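Local coordinates for protein probable histone-lysine N-methyltransferase, H3 lysine-9 specific SUVH9 (Arabidopsis thaliana, PDB 4NJ5) that contributes to gene silencing and, lacking methyltransferase activity, may bind methylated DNA and recruit RNA polymerase V to chromatin in RNA-directed DNA methylation, at residues A[240-245]-A[251-256]; A[274-279]-A[458-463]; A[319-324]-A[330-335]; A[364-369]-A[374-379]; A[419-424]-A[490-495]. All blocks are in the same frame, centred on the assembly; numbering follows the deposited sequence.

Contact 1 of 5, residues A[240-245]-A[251-256]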
# COMPACT_ATOMS: atom_id res chain seq x y z
N THR A 240 8.24 -18.11 -1.91
CA THR A 240 8.18 -19.47 -2.46
C THR A 240 9.46 -20.31 -2.29
O THR A 240 9.39 -21.51 -2.06
CB THR A 240 7.75 -19.49 -3.95
OG1 THR A 240 8.72 -18.79 -4.74
CG2 THR A 240 6.39 -18.84 -4.12
N ASN A 241 10.62 -19.67 -2.43
CA ASN A 241 11.89 -20.39 -2.31
C ASN A 241 13.03 -19.46 -1.90
O ASN A 241 13.95 -19.22 -2.69
CB ASN A 241 12.22 -21.10 -3.63
CG ASN A 241 13.41 -22.04 -3.50
OD1 ASN A 241 13.87 -22.33 -2.40
ND2 ASN A 241 13.91 -22.52 -4.63
N PRO A 242 12.98 -18.95 -0.66
CA PRO A 242 13.89 -17.91 -0.16
C PRO A 242 15.38 -18.24 -0.26
O PRO A 242 16.18 -17.34 -0.51
CB PRO A 242 13.47 -17.74 1.31
CG PRO A 242 12.72 -18.98 1.65
CD PRO A 242 12.05 -19.40 0.38
N LEU A 243 15.74 -19.50 -0.06
CA LEU A 243 17.15 -19.87 -0.09
C LEU A 243 17.77 -19.76 -1.48
O LEU A 243 18.99 -19.67 -1.62
CB LEU A 243 17.35 -21.28 0.47
CG LEU A 243 17.71 -21.40 1.96
CD1 LEU A 243 16.59 -20.91 2.87
CD2 LEU A 243 18.06 -22.84 2.27
N SER A 244 16.93 -19.77 -2.52
CA SER A 244 17.43 -19.67 -3.88
C SER A 244 18.03 -18.30 -4.16
O SER A 244 18.95 -18.17 -4.97
CB SER A 244 16.32 -19.98 -4.89
OG SER A 244 15.39 -18.91 -4.95
N VAL A 245 17.52 -17.27 -3.49
CA VAL A 245 18.05 -15.92 -3.68
C VAL A 245 18.81 -15.43 -2.44
O VAL A 245 19.63 -14.52 -2.54
CB VAL A 245 16.96 -14.91 -4.06
CG1 VAL A 245 16.32 -15.29 -5.39
CG2 VAL A 245 15.91 -14.81 -2.96
N ILE A 251 18.11 -16.81 9.86
CA ILE A 251 18.33 -17.47 11.14
C ILE A 251 17.17 -18.40 11.45
O ILE A 251 17.37 -19.54 11.85
CB ILE A 251 18.42 -16.43 12.27
CG1 ILE A 251 19.53 -15.42 11.98
CG2 ILE A 251 18.63 -17.11 13.61
CD1 ILE A 251 19.34 -14.10 12.69
N ASN A 252 15.96 -17.88 11.26
CA ASN A 252 14.75 -18.61 11.59
C ASN A 252 13.59 -18.11 10.73
O ASN A 252 13.47 -16.90 10.50
CB ASN A 252 14.42 -18.41 13.07
CG ASN A 252 13.42 -19.42 13.59
OD1 ASN A 252 12.22 -19.32 13.30
ND2 ASN A 252 13.89 -20.39 14.36
N PHE A 253 12.76 -19.02 10.24
CA PHE A 253 11.68 -18.64 9.34
C PHE A 253 10.34 -18.37 10.03
O PHE A 253 9.35 -18.02 9.38
CB PHE A 253 11.51 -19.66 8.21
CG PHE A 253 12.45 -19.46 7.06
CD1 PHE A 253 12.39 -18.30 6.31
CD2 PHE A 253 13.38 -20.42 6.73
CE1 PHE A 253 13.25 -18.10 5.25
CE2 PHE A 253 14.25 -20.24 5.67
CZ PHE A 253 14.18 -19.07 4.93
N ASP A 254 10.32 -18.52 11.35
CA ASP A 254 9.13 -18.21 12.14
C ASP A 254 9.49 -18.00 13.61
O ASP A 254 9.56 -18.97 14.38
CB ASP A 254 8.09 -19.33 12.00
CG ASP A 254 6.76 -18.95 12.62
OD1 ASP A 254 6.54 -17.75 12.85
OD2 ASP A 254 5.93 -19.86 12.86
N ILE A 255 9.72 -16.75 14.01
CA ILE A 255 10.02 -16.41 15.40
C ILE A 255 8.71 -16.34 16.17
O ILE A 255 8.68 -16.51 17.38
CB ILE A 255 10.75 -15.07 15.53
CG1 ILE A 255 9.87 -13.93 15.03
CG2 ILE A 255 12.06 -15.12 14.79
CD1 ILE A 255 10.42 -12.56 15.35
N SER A 256 7.63 -16.08 15.44
CA SER A 256 6.30 -16.24 16.00
C SER A 256 6.19 -17.64 16.51
O SER A 256 5.48 -17.93 17.46
CB SER A 256 5.24 -15.98 14.95
OG SER A 256 4.51 -17.15 14.70
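Phe253 reaches across to Pro242 and Leu243 at the surface of the protein, joining the turn that follows helix 228-240 to the end of strand 250-252, an outermost strand of a four-stranded mixed sheet. Phe253 alone makes the contact from the 251-256 segment. Its CB points toward the 240-245 segment, and CG, roughly opposite the carbonyl carbon (chi1 -84°), carries the ring out until only its far half touches. CE1 comes first, 3.7 Å from Pro242 CG, with Pro242 CB a little farther off. The tip atom CZ is shared: Pro242 CG approaches it obliquely at 3.6 Å, while Leu243 CD1 lies near the ring plane, at the edge, 3.7 Å from CZ. CE2 meets the same Leu243 methyl. The tip thus touches both the pyrrolidine ring and one leucine methyl, a small, wholly apolar contact with the backbones well apart. The same ring also stacks with Tyr250 and stands edge-to-face with Tyr265.

Each backbone is shaped by its own polar bonds. Asn252 OD1 accepts from Asp254 N in an Asx turn, which bends the chain around Phe253. On the proline side, Asn241 O receives both the backbone and the side chain of Ser244, with Ser244 OG 2.7 Å from Asn241 O.

Contact 2 of 5, residues A[274-279]-A[458-463]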
# COMPACT_ATOMS: atom_id res chain seq x y z
N GLN A 274 21.31 -12.36 17.17
CA GLN A 274 20.04 -13.06 17.05
C GLN A 274 19.09 -12.72 18.19
O GLN A 274 18.36 -13.58 18.65
CB GLN A 274 20.28 -14.57 17.01
CG GLN A 274 21.19 -15.07 15.90
CD GLN A 274 21.33 -16.58 15.91
OE1 GLN A 274 20.77 -17.26 16.77
NE2 GLN A 274 22.07 -17.12 14.94
N GLU A 275 19.13 -11.46 18.63
CA GLU A 275 18.29 -11.00 19.75
C GLU A 275 16.78 -11.33 19.71
O GLU A 275 16.23 -11.74 20.73
CB GLU A 275 18.49 -9.49 20.01
CG GLU A 275 17.50 -8.90 21.01
CD GLU A 275 17.82 -7.47 21.41
OE1 GLU A 275 18.74 -7.27 22.23
OE2 GLU A 275 17.14 -6.54 20.91
N PRO A 276 16.11 -11.14 18.55
CA PRO A 276 14.67 -11.39 18.54
C PRO A 276 14.26 -12.80 18.99
O PRO A 276 13.16 -12.97 19.52
CB PRO A 276 14.29 -11.18 17.07
CG PRO A 276 15.28 -10.20 16.58
CD PRO A 276 16.57 -10.57 17.27
N LEU A 277 15.14 -13.78 18.79
CA LEU A 277 14.88 -15.15 19.23
C LEU A 277 14.71 -15.24 20.74
O LEU A 277 13.92 -16.04 21.24
CB LEU A 277 16.04 -16.05 18.79
CG LEU A 277 15.81 -17.06 17.67
CD1 LEU A 277 14.77 -16.58 16.68
CD2 LEU A 277 17.12 -17.36 16.95
N TYR A 278 15.42 -14.39 21.47
CA TYR A 278 15.47 -14.45 22.92
C TYR A 278 14.27 -13.84 23.66
O TYR A 278 14.16 -13.96 24.87
CB TYR A 278 16.79 -13.83 23.38
CG TYR A 278 17.99 -14.51 22.77
CD1 TYR A 278 18.10 -15.89 22.76
CD2 TYR A 278 19.01 -13.76 22.18
CE1 TYR A 278 19.19 -16.51 22.20
CE2 TYR A 278 20.10 -14.38 21.62
CZ TYR A 278 20.18 -15.76 21.63
OH TYR A 278 21.26 -16.39 21.07
N TYR A 279 13.38 -13.18 22.93
CA TYR A 279 12.11 -12.77 23.53
C TYR A 279 11.15 -13.95 23.46
O TYR A 279 11.32 -14.84 22.62
CB TYR A 279 11.49 -11.58 22.78
CG TYR A 279 12.33 -10.33 22.79
CD1 TYR A 279 12.24 -9.41 23.83
CD2 TYR A 279 13.19 -10.05 21.74
CE1 TYR A 279 13.00 -8.26 23.83
CE2 TYR A 279 13.95 -8.90 21.73
CZ TYR A 279 13.86 -8.01 22.78
OH TYR A 279 14.62 -6.86 22.77
N ALA A 458 5.58 -6.61 15.51
CA ALA A 458 5.35 -5.17 15.45
C ALA A 458 6.28 -4.37 16.37
O ALA A 458 6.50 -3.18 16.15
CB ALA A 458 3.90 -4.85 15.78
N CYS A 459 6.84 -5.03 17.38
CA CYS A 459 7.69 -4.34 18.34
C CYS A 459 9.09 -4.12 17.80
O CYS A 459 9.91 -3.44 18.43
CB CYS A 459 7.73 -5.11 19.66
SG CYS A 459 6.13 -5.16 20.51
N TYR A 460 9.36 -4.67 16.62
CA TYR A 460 10.65 -4.44 15.98
C TYR A 460 10.53 -3.32 14.93
O TYR A 460 11.52 -2.96 14.27
CB TYR A 460 11.18 -5.73 15.35
CG TYR A 460 11.31 -6.88 16.33
CD1 TYR A 460 12.46 -7.05 17.08
CD2 TYR A 460 10.28 -7.80 16.50
CE1 TYR A 460 12.58 -8.10 17.98
CE2 TYR A 460 10.39 -8.85 17.40
CZ TYR A 460 11.54 -9.00 18.13
OH TYR A 460 11.66 -10.04 19.02
N ILE A 461 9.34 -2.76 14.79
CA ILE A 461 9.12 -1.65 13.86
C ILE A 461 9.89 -0.41 14.31
O ILE A 461 9.77 0.03 15.45
CB ILE A 461 7.62 -1.32 13.70
CG1 ILE A 461 6.87 -2.51 13.10
CG2 ILE A 461 7.44 -0.08 12.83
CD1 ILE A 461 5.39 -2.26 12.87
N SER A 462 10.68 0.15 13.40
CA SER A 462 11.55 1.27 13.73
C SER A 462 10.78 2.58 13.84
O SER A 462 9.63 2.67 13.41
CB SER A 462 12.68 1.40 12.71
OG SER A 462 12.16 1.63 11.41
N HIS A 463 11.43 3.60 14.40
CA HIS A 463 10.82 4.91 14.58
C HIS A 463 11.12 5.86 13.42
O HIS A 463 12.21 5.84 12.86
CB HIS A 463 11.30 5.55 15.88
CG HIS A 463 11.02 7.02 15.94
ND1 HIS A 463 9.74 7.53 16.03
CD2 HIS A 463 11.85 8.09 15.88
CE1 HIS A 463 9.80 8.85 16.05
NE2 HIS A 463 11.06 9.22 15.96
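The phenolic oxygen of Tyr460 is the polar atom at the centre of this contact, approached by Pro276 and Tyr279. Tyr460 OH lies 3.1 Å from Tyr279 CD2, reaching that ring obliquely, and 3.5 Å from Pro276 CB; the carbonyl oxygen Pro276 O is 3.3 Å from Tyr460 OH. Behind the hydroxyl, the two aromatic rings form an offset edge-to-face pair, the edge of Tyr460 turned toward the face of Tyr279, with centroids 5.9 Å apart and planes at 78°. The two tyrosine side chains run past each other in opposite directions, and the hydroxyl of Tyr460 ends beside CD2 and CG of Tyr279. In Tyr460 CG is anti to the carbonyl carbon (chi1 -56°), which points the ring toward the 274-279 turn. Pro276 supplies the apolar part: its CB lies 3.6 Å from Tyr460 CE1, and its CG is close to the same carbon. At the far end of the Tyr279 ring, a weak hydrogen bond of 3.1 Å from Tyr279 OH to Glu275 OE2 ties the ring back to its own turn.

Arg455 makes cation-pi contacts with both tyrosine rings. The contact brings a turn of the pre-SET region, between strands 264-267 and 280-281, onto a 3-10 turn of the SET domain just ahead of strand 462-463; Pro276 also packs on Leu266 of strand 264-267, and Tyr460 on Val375 of strand 373-377.

Contact 3 of 5, residues A[319-324]-A[330-335]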
# COMPACT_ATOMS: atom_id res chain seq x y z
N SER A 319 -19.83 6.12 16.56
CA SER A 319 -20.20 7.49 16.19
C SER A 319 -20.94 7.58 14.87
O SER A 319 -20.84 8.59 14.16
CB SER A 319 -18.97 8.40 16.17
OG SER A 319 -18.40 8.52 17.46
N GLY A 320 -21.69 6.54 14.53
CA GLY A 320 -22.49 6.54 13.32
C GLY A 320 -21.78 6.02 12.08
O GLY A 320 -22.35 6.04 11.00
N GLU A 321 -20.55 5.55 12.23
CA GLU A 321 -19.82 5.06 11.07
C GLU A 321 -18.93 3.86 11.39
O GLU A 321 -17.97 3.97 12.15
CB GLU A 321 -18.98 6.17 10.43
CG GLU A 321 -18.41 5.79 9.07
CD GLU A 321 -17.41 6.80 8.55
OE1 GLU A 321 -16.67 7.39 9.37
OE2 GLU A 321 -17.36 7.01 7.32
N ILE A 322 -19.26 2.71 10.80
CA ILE A 322 -18.45 1.51 10.92
C ILE A 322 -17.05 1.80 10.37
O ILE A 322 -16.91 2.32 9.27
CB ILE A 322 -19.07 0.34 10.14
CG1 ILE A 322 -20.47 0.03 10.67
CG2 ILE A 322 -18.19 -0.89 10.25
CD1 ILE A 322 -20.47 -0.65 12.02
N ALA A 323 -16.03 1.47 11.16
CA ALA A 323 -14.65 1.84 10.83
C ALA A 323 -14.16 1.35 9.47
O ALA A 323 -13.33 2.01 8.85
CB ALA A 323 -13.71 1.36 11.93
N TYR A 324 -14.66 0.21 9.00
CA TYR A 324 -14.10 -0.42 7.81
C TYR A 324 -15.09 -0.56 6.67
O TYR A 324 -16.30 -0.64 6.90
CB TYR A 324 -13.54 -1.80 8.16
CG TYR A 324 -12.83 -1.87 9.49
CD1 TYR A 324 -11.48 -1.60 9.60
CD2 TYR A 324 -13.52 -2.21 10.64
CE1 TYR A 324 -10.83 -1.67 10.81
CE2 TYR A 324 -12.89 -2.28 11.86
CZ TYR A 324 -11.54 -2.01 11.94
OH TYR A 324 -10.91 -2.08 13.17
N LEU A 330 -9.59 0.32 6.48
CA LEU A 330 -9.93 1.48 7.30
C LEU A 330 -10.36 2.64 6.40
O LEU A 330 -9.67 2.98 5.45
CB LEU A 330 -8.75 1.90 8.18
CG LEU A 330 -9.04 3.08 9.13
CD1 LEU A 330 -10.04 2.67 10.20
CD2 LEU A 330 -7.77 3.62 9.77
N ILE A 331 -11.51 3.24 6.72
CA ILE A 331 -12.03 4.35 5.93
C ILE A 331 -11.40 5.68 6.37
O ILE A 331 -10.89 6.43 5.53
CB ILE A 331 -13.57 4.44 6.04
CG1 ILE A 331 -14.21 3.15 5.53
CG2 ILE A 331 -14.09 5.64 5.25
CD1 ILE A 331 -15.71 3.05 5.79
N ARG A 332 -11.44 5.95 7.67
CA ARG A 332 -10.81 7.14 8.24
C ARG A 332 -10.30 6.84 9.65
O ARG A 332 -10.75 5.87 10.27
CB ARG A 332 -11.81 8.30 8.29
CG ARG A 332 -13.06 8.03 9.13
CD ARG A 332 -14.05 9.19 9.03
NE ARG A 332 -13.87 9.92 7.79
CZ ARG A 332 -14.51 9.66 6.65
NH1 ARG A 332 -15.39 8.67 6.58
NH2 ARG A 332 -14.26 10.39 5.58
N GLN A 333 -9.37 7.64 10.16
CA GLN A 333 -8.92 7.53 11.55
C GLN A 333 -10.05 7.86 12.52
O GLN A 333 -10.89 8.71 12.25
CB GLN A 333 -7.74 8.48 11.82
CG GLN A 333 -6.42 8.11 11.14
CD GLN A 333 -5.26 8.98 11.63
OE1 GLN A 333 -5.25 9.44 12.77
NE2 GLN A 333 -4.27 9.19 10.76
N LYS A 334 -10.07 7.17 13.67
CA LYS A 334 -11.00 7.47 14.76
C LYS A 334 -10.28 7.23 16.10
O LYS A 334 -9.35 6.44 16.16
CB LYS A 334 -12.31 6.67 14.64
CG LYS A 334 -12.23 5.38 13.84
CD LYS A 334 -13.45 5.23 12.92
CE LYS A 334 -14.77 5.48 13.64
NZ LYS A 334 -15.10 4.39 14.60
N PRO A 335 -10.70 7.91 17.17
CA PRO A 335 -9.99 7.75 18.45
C PRO A 335 -10.15 6.36 19.06
O PRO A 335 -9.32 5.93 19.86
CB PRO A 335 -10.65 8.79 19.36
CG PRO A 335 -12.02 8.98 18.79
CD PRO A 335 -11.86 8.81 17.30
O HOH W 1 -13.08 4.44 9.68
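Glu321 and Arg332 form a salt bridge across two irregular segments of the pre-SET region, the cysteine-rich module that holds the triangular cluster of three zinc ions. The carboxylate meets the guanidinium edge, nearly coplanar with it (planes 11° apart). Arg332 NH1 makes a short but strongly bent bond to Glu321 OE2, at 2.7 Å, and a longer, straighter one to Glu321 OE1; both are weak. The glutamate reaches out extended, CG anti to the backbone N (chi1 -169°), whereas the arginine bends at chi3 to bring NH1 round.

Backbone bonding centres on Ala323 O. It accepts from Ile331 N at 3.1 Å, beside the single bridge that pairs Tyr324 with Leu330, and also takes a hydrogen bond from a water, 2.6 Å from Ala323 O. The same water accepts from Arg332 N, extending the backbone connection by one residue.

Van der Waals contacts against the backbone surround these bonds: Ile331 CG1 lies near Ala323 O and CD1 3.8 Å from Ile322 O, while Leu330 CD1 comes 3.6 Å from Ala323 O. Apolar packing sets Leu330 CD1 near Ala323 CB and, more loosely, Tyr324 CE1; Leu330 N lies at the Tyr324 ring edge. Ile322 turns away, its side chain about 6 Å from a zinc ion. The folded chain of Lys334 passes Ala323, its CD 4.0 Å from Ala323 CB.

Contact 4 of 5, residues A[364-369]-A[374-379]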
# COMPACT_ATOMS: atom_id res chain seq x y z
N GLU A 364 8.92 -9.78 7.81
CA GLU A 364 10.32 -10.11 8.01
C GLU A 364 10.98 -9.10 8.93
O GLU A 364 10.94 -7.89 8.70
CB GLU A 364 11.03 -10.16 6.66
CG GLU A 364 12.54 -10.30 6.73
CD GLU A 364 13.15 -10.64 5.39
OE1 GLU A 364 12.97 -11.79 4.93
OE2 GLU A 364 13.80 -9.76 4.78
N VAL A 365 11.57 -9.62 10.01
CA VAL A 365 12.36 -8.83 10.93
C VAL A 365 13.81 -8.98 10.50
O VAL A 365 14.36 -10.08 10.54
CB VAL A 365 12.20 -9.33 12.37
CG1 VAL A 365 13.10 -8.55 13.32
CG2 VAL A 365 10.75 -9.24 12.80
N PHE A 366 14.42 -7.89 10.06
CA PHE A 366 15.75 -7.97 9.48
C PHE A 366 16.74 -7.08 10.22
O PHE A 366 16.38 -6.02 10.73
CB PHE A 366 15.71 -7.60 8.00
CG PHE A 366 15.36 -6.17 7.74
CD1 PHE A 366 14.03 -5.76 7.75
CD2 PHE A 366 16.35 -5.23 7.51
CE1 PHE A 366 13.70 -4.44 7.52
CE2 PHE A 366 16.03 -3.91 7.28
CZ PHE A 366 14.70 -3.52 7.28
N ARG A 367 17.99 -7.53 10.28
CA ARG A 367 19.05 -6.77 10.91
C ARG A 367 19.36 -5.56 10.05
O ARG A 367 19.28 -5.62 8.82
CB ARG A 367 20.29 -7.65 11.07
CG ARG A 367 21.46 -6.97 11.76
CD ARG A 367 21.32 -6.97 13.28
NE ARG A 367 22.56 -6.59 13.93
CZ ARG A 367 22.87 -5.35 14.29
NH1 ARG A 367 22.02 -4.36 14.08
NH2 ARG A 367 24.04 -5.11 14.87
N SER A 368 19.68 -4.45 10.70
CA SER A 368 20.01 -3.20 10.03
C SER A 368 21.06 -2.49 10.88
O SER A 368 21.28 -2.85 12.03
CB SER A 368 18.76 -2.33 9.87
OG SER A 368 19.06 -0.95 10.00
N LEU A 369 21.70 -1.47 10.31
CA LEU A 369 22.73 -0.74 11.03
C LEU A 369 22.17 0.53 11.67
O LEU A 369 22.37 0.79 12.86
CB LEU A 369 23.88 -0.39 10.09
CG LEU A 369 24.72 -1.56 9.58
CD1 LEU A 369 25.35 -1.20 8.25
CD2 LEU A 369 25.80 -1.94 10.60
N GLY A 374 14.64 -4.05 11.95
CA GLY A 374 13.55 -3.42 11.23
C GLY A 374 12.55 -4.45 10.75
O GLY A 374 12.81 -5.64 10.80
N VAL A 375 11.40 -3.98 10.28
CA VAL A 375 10.36 -4.88 9.80
C VAL A 375 9.94 -4.47 8.40
O VAL A 375 9.71 -3.29 8.13
CB VAL A 375 9.13 -4.86 10.72
CG1 VAL A 375 8.05 -5.78 10.18
CG2 VAL A 375 9.52 -5.24 12.14
N ARG A 376 9.85 -5.45 7.50
CA ARG A 376 9.36 -5.22 6.15
C ARG A 376 8.34 -6.30 5.80
O ARG A 376 8.30 -7.34 6.45
CB ARG A 376 10.52 -5.25 5.16
CG ARG A 376 11.39 -6.49 5.29
CD ARG A 376 12.28 -6.70 4.07
NE ARG A 376 13.48 -5.87 4.09
CZ ARG A 376 14.70 -6.33 4.40
NH1 ARG A 376 14.87 -7.60 4.70
NH2 ARG A 376 15.74 -5.50 4.38
N SER A 377 7.52 -6.05 4.79
CA SER A 377 6.52 -7.02 4.37
C SER A 377 6.88 -7.69 3.05
O SER A 377 7.33 -7.02 2.12
CB SER A 377 5.15 -6.35 4.24
OG SER A 377 4.21 -7.22 3.65
N LEU A 378 6.67 -9.00 2.96
CA LEU A 378 6.85 -9.70 1.68
C LEU A 378 5.64 -9.46 0.79
O LEU A 378 5.72 -9.59 -0.43
CB LEU A 378 7.04 -11.21 1.88
CG LEU A 378 8.06 -11.73 2.89
CD1 LEU A 378 8.33 -13.21 2.66
CD2 LEU A 378 9.36 -10.96 2.86
N ASP A 379 4.52 -9.11 1.41
CA ASP A 379 3.28 -8.92 0.67
C ASP A 379 3.08 -7.45 0.34
O ASP A 379 3.69 -6.57 0.95
CB ASP A 379 2.09 -9.43 1.48
CG ASP A 379 2.26 -10.87 1.92
OD1 ASP A 379 2.90 -11.65 1.18
OD2 ASP A 379 1.77 -11.23 3.02
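The guanidinium of Arg376 lies flat on the ring of Phe366, centres 3.5 Å apart and planes at 13°, a stacked cation-pi pair on one face of an antiparallel hairpin. The two side chains run at about a right angle. Arg376 NH2 sits 3.2 Å from Phe366 CD2, toward the rim, while the opposite ring face covers Gly374 CA in a CH-pi contact. Phe366 holds CG between its backbone N and carbonyl carbon (chi1 67°), which swings the ring over the glycine of the neighbouring strand. Glu364 runs alongside Arg376 in the same direction and brings OE2 to the guanidinium edge, its carboxylate turned 76° to that plane, in a salt bridge. Glu364 OE2 also pairs with Arg246, so the carboxylate probably offsets two neighbouring positive charges.

Beneath these groups, paired bonds join Glu364 to Arg376 and Phe366 to Gly374, with Phe366 N 2.9 Å from Gly374 O. Between them Val365 and Val375 form a non-hydrogen-bonded pair whose side chains occupy the other face. Strand 363-367 pairs with strand 264-267 on its other flank, whereas strand 373-377 ends the four-stranded sheet and bonds through Val375 and Ser377 to the chain around Leu500 and Met497.

Contact 5 of 5, residues A[419-424]-A[490-495]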
# COMPACT_ATOMS: atom_id res chain seq x y z
N ALA A 419 -0.75 11.68 12.90
CA ALA A 419 -1.24 12.98 12.45
C ALA A 419 -0.86 13.30 11.01
O ALA A 419 -1.51 14.12 10.36
CB ALA A 419 -0.77 14.08 13.39
N ARG A 420 0.19 12.64 10.52
CA ARG A 420 0.63 12.83 9.14
C ARG A 420 -0.45 12.41 8.14
O ARG A 420 -0.55 12.97 7.05
CB ARG A 420 1.93 12.05 8.89
CG ARG A 420 2.18 11.72 7.43
CD ARG A 420 3.62 11.98 7.03
NE ARG A 420 4.30 10.77 6.59
CZ ARG A 420 5.17 10.72 5.59
NH1 ARG A 420 5.74 9.57 5.25
NH2 ARG A 420 5.48 11.83 4.93
N TRP A 421 -1.26 11.43 8.52
CA TRP A 421 -2.24 10.86 7.60
C TRP A 421 -3.67 11.14 8.02
O TRP A 421 -4.57 10.36 7.72
CB TRP A 421 -2.02 9.35 7.49
CG TRP A 421 -0.60 8.98 7.19
CD1 TRP A 421 0.40 8.77 8.10
CD2 TRP A 421 -0.02 8.79 5.90
NE1 TRP A 421 1.56 8.45 7.45
CE2 TRP A 421 1.34 8.46 6.09
CE3 TRP A 421 -0.51 8.87 4.59
CZ2 TRP A 421 2.21 8.21 5.04
CZ3 TRP A 421 0.35 8.62 3.54
CH2 TRP A 421 1.69 8.29 3.77
N GLU A 422 -3.90 12.26 8.69
CA GLU A 422 -5.25 12.59 9.15
C GLU A 422 -6.21 12.97 8.03
O GLU A 422 -7.42 12.97 8.21
CB GLU A 422 -5.21 13.64 10.27
CG GLU A 422 -4.77 13.08 11.61
CD GLU A 422 -4.76 14.10 12.73
OE1 GLU A 422 -5.14 15.26 12.48
OE2 GLU A 422 -4.37 13.75 13.86
N ASP A 423 -5.66 13.28 6.86
CA ASP A 423 -6.47 13.61 5.69
C ASP A 423 -7.00 12.36 4.98
O ASP A 423 -7.67 12.46 3.95
CB ASP A 423 -5.70 14.49 4.71
CG ASP A 423 -5.47 15.89 5.25
OD1 ASP A 423 -6.19 16.29 6.19
OD2 ASP A 423 -4.58 16.59 4.72
N TRP A 424 -6.67 11.19 5.52
CA TRP A 424 -7.17 9.93 4.98
C TRP A 424 -8.69 9.86 5.10
O TRP A 424 -9.25 10.03 6.19
CB TRP A 424 -6.51 8.76 5.71
CG TRP A 424 -6.98 7.41 5.29
CD1 TRP A 424 -7.64 6.50 6.07
CD2 TRP A 424 -6.84 6.81 4.00
NE1 TRP A 424 -7.91 5.37 5.33
CE2 TRP A 424 -7.44 5.54 4.06
CE3 TRP A 424 -6.27 7.23 2.79
CZ2 TRP A 424 -7.48 4.67 2.96
CZ3 TRP A 424 -6.32 6.38 1.70
CH2 TRP A 424 -6.91 5.11 1.80
N ALA A 490 -1.57 0.09 7.48
CA ALA A 490 -0.78 0.72 6.43
C ALA A 490 -1.41 2.06 6.08
O ALA A 490 -2.62 2.15 5.86
CB ALA A 490 -0.72 -0.18 5.21
N ALA A 491 -0.60 3.10 6.03
CA ALA A 491 -1.10 4.44 5.75
C ALA A 491 -1.12 4.74 4.25
O ALA A 491 -1.79 5.67 3.80
CB ALA A 491 -0.29 5.48 6.50
N GLU A 492 -0.37 3.96 3.47
CA GLU A 492 -0.34 4.14 2.02
C GLU A 492 -0.11 2.80 1.32
O GLU A 492 0.01 1.76 1.97
CB GLU A 492 0.74 5.15 1.63
CG GLU A 492 2.13 4.78 2.11
CD GLU A 492 3.16 5.85 1.80
OE1 GLU A 492 2.84 6.80 1.05
OE2 GLU A 492 4.30 5.74 2.31
N ASN A 493 -0.05 2.84 -0.01
CA ASN A 493 0.27 1.64 -0.78
C ASN A 493 1.76 1.32 -0.70
O ASN A 493 2.57 1.89 -1.43
CB ASN A 493 -0.19 1.79 -2.23
CG ASN A 493 -1.70 1.91 -2.36
OD1 ASN A 493 -2.45 1.21 -1.67
ND2 ASN A 493 -2.15 2.82 -3.22
N ILE A 494 2.11 0.41 0.20
CA ILE A 494 3.50 0.07 0.45
C ILE A 494 3.95 -1.13 -0.37
O ILE A 494 3.46 -2.24 -0.18
CB ILE A 494 3.73 -0.26 1.94
CG1 ILE A 494 3.13 0.84 2.83
CG2 ILE A 494 5.21 -0.46 2.23
CD1 ILE A 494 3.10 0.50 4.31
N PRO A 495 4.89 -0.92 -1.30
CA PRO A 495 5.46 -2.05 -2.05
C PRO A 495 6.25 -2.96 -1.12
O PRO A 495 6.73 -2.50 -0.08
CB PRO A 495 6.38 -1.38 -3.08
CG PRO A 495 6.64 -0.01 -2.54
CD PRO A 495 5.42 0.38 -1.76
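Ala491 CB sits squarely over the indole of Trp421, in a SET-domain contact between a type I beta turn (Trp421 to Trp424) and the chain leaving strand 485-490. This is the tight part. The methyl lies 3.3 Å from the centroid of the five-membered ring and 10° off its normal, a CH-pi contact, with nearly equal distances to the ring atoms: Ala491 CB is 3.4 Å from Trp421 CD2 and 3.6 Å from Trp421 NE1. Ala491 O adds a touch on the benzo ring, 3.5 Å from Trp421 CE3. On the opposite face the aliphatic CG of Arg420 lies over the rim. Arg17 makes a cation-pi contact with the indole. The ring is further fixed by a hydrogen bond from Trp421 NE1 to Pro467 O.

Toward the partly exposed Glu492 the packing thins to an edge. Its CG stands between the backbone N and the carbonyl carbon (chi1 57°), and the extended chain leads the carboxylate past the outer corner of the benzo ring, its plane 66° from the indole. The charged ends of Arg420 and Glu492 do not meet, Arg420 instead forming a salt bridge with Asp466. The nearest approach is at the indole edge, Glu492 OE1 lying 3.3 Å from Trp421 CH2.

Overall arrangement
Contacts 1, 2 and 4 cluster on one side of the chain's centre, the centre of contact 4 about 12 Å from that of contact 1 and about 10 Å from that of contact 2. Contact 1 reaches outermost strand 250-252, and contact 4 pairs inner strand 363-367 with outermost strand 373-377 of the same sheet. Leu277 of contact 2 packs on Ile251 and Ile255, and Val375 on Tyr460 and Ile461. Contacts 3 and 5, centres about 15 Å apart, are probably joined by a Trp424-Leu330 hydrogen bond. Contact 1 closes before contact 2 opens; contacts 3 and 4 nest within contact 2's loop, and contact 5 crosses it, consistent with a zinc-bearing module packed against the SET fold.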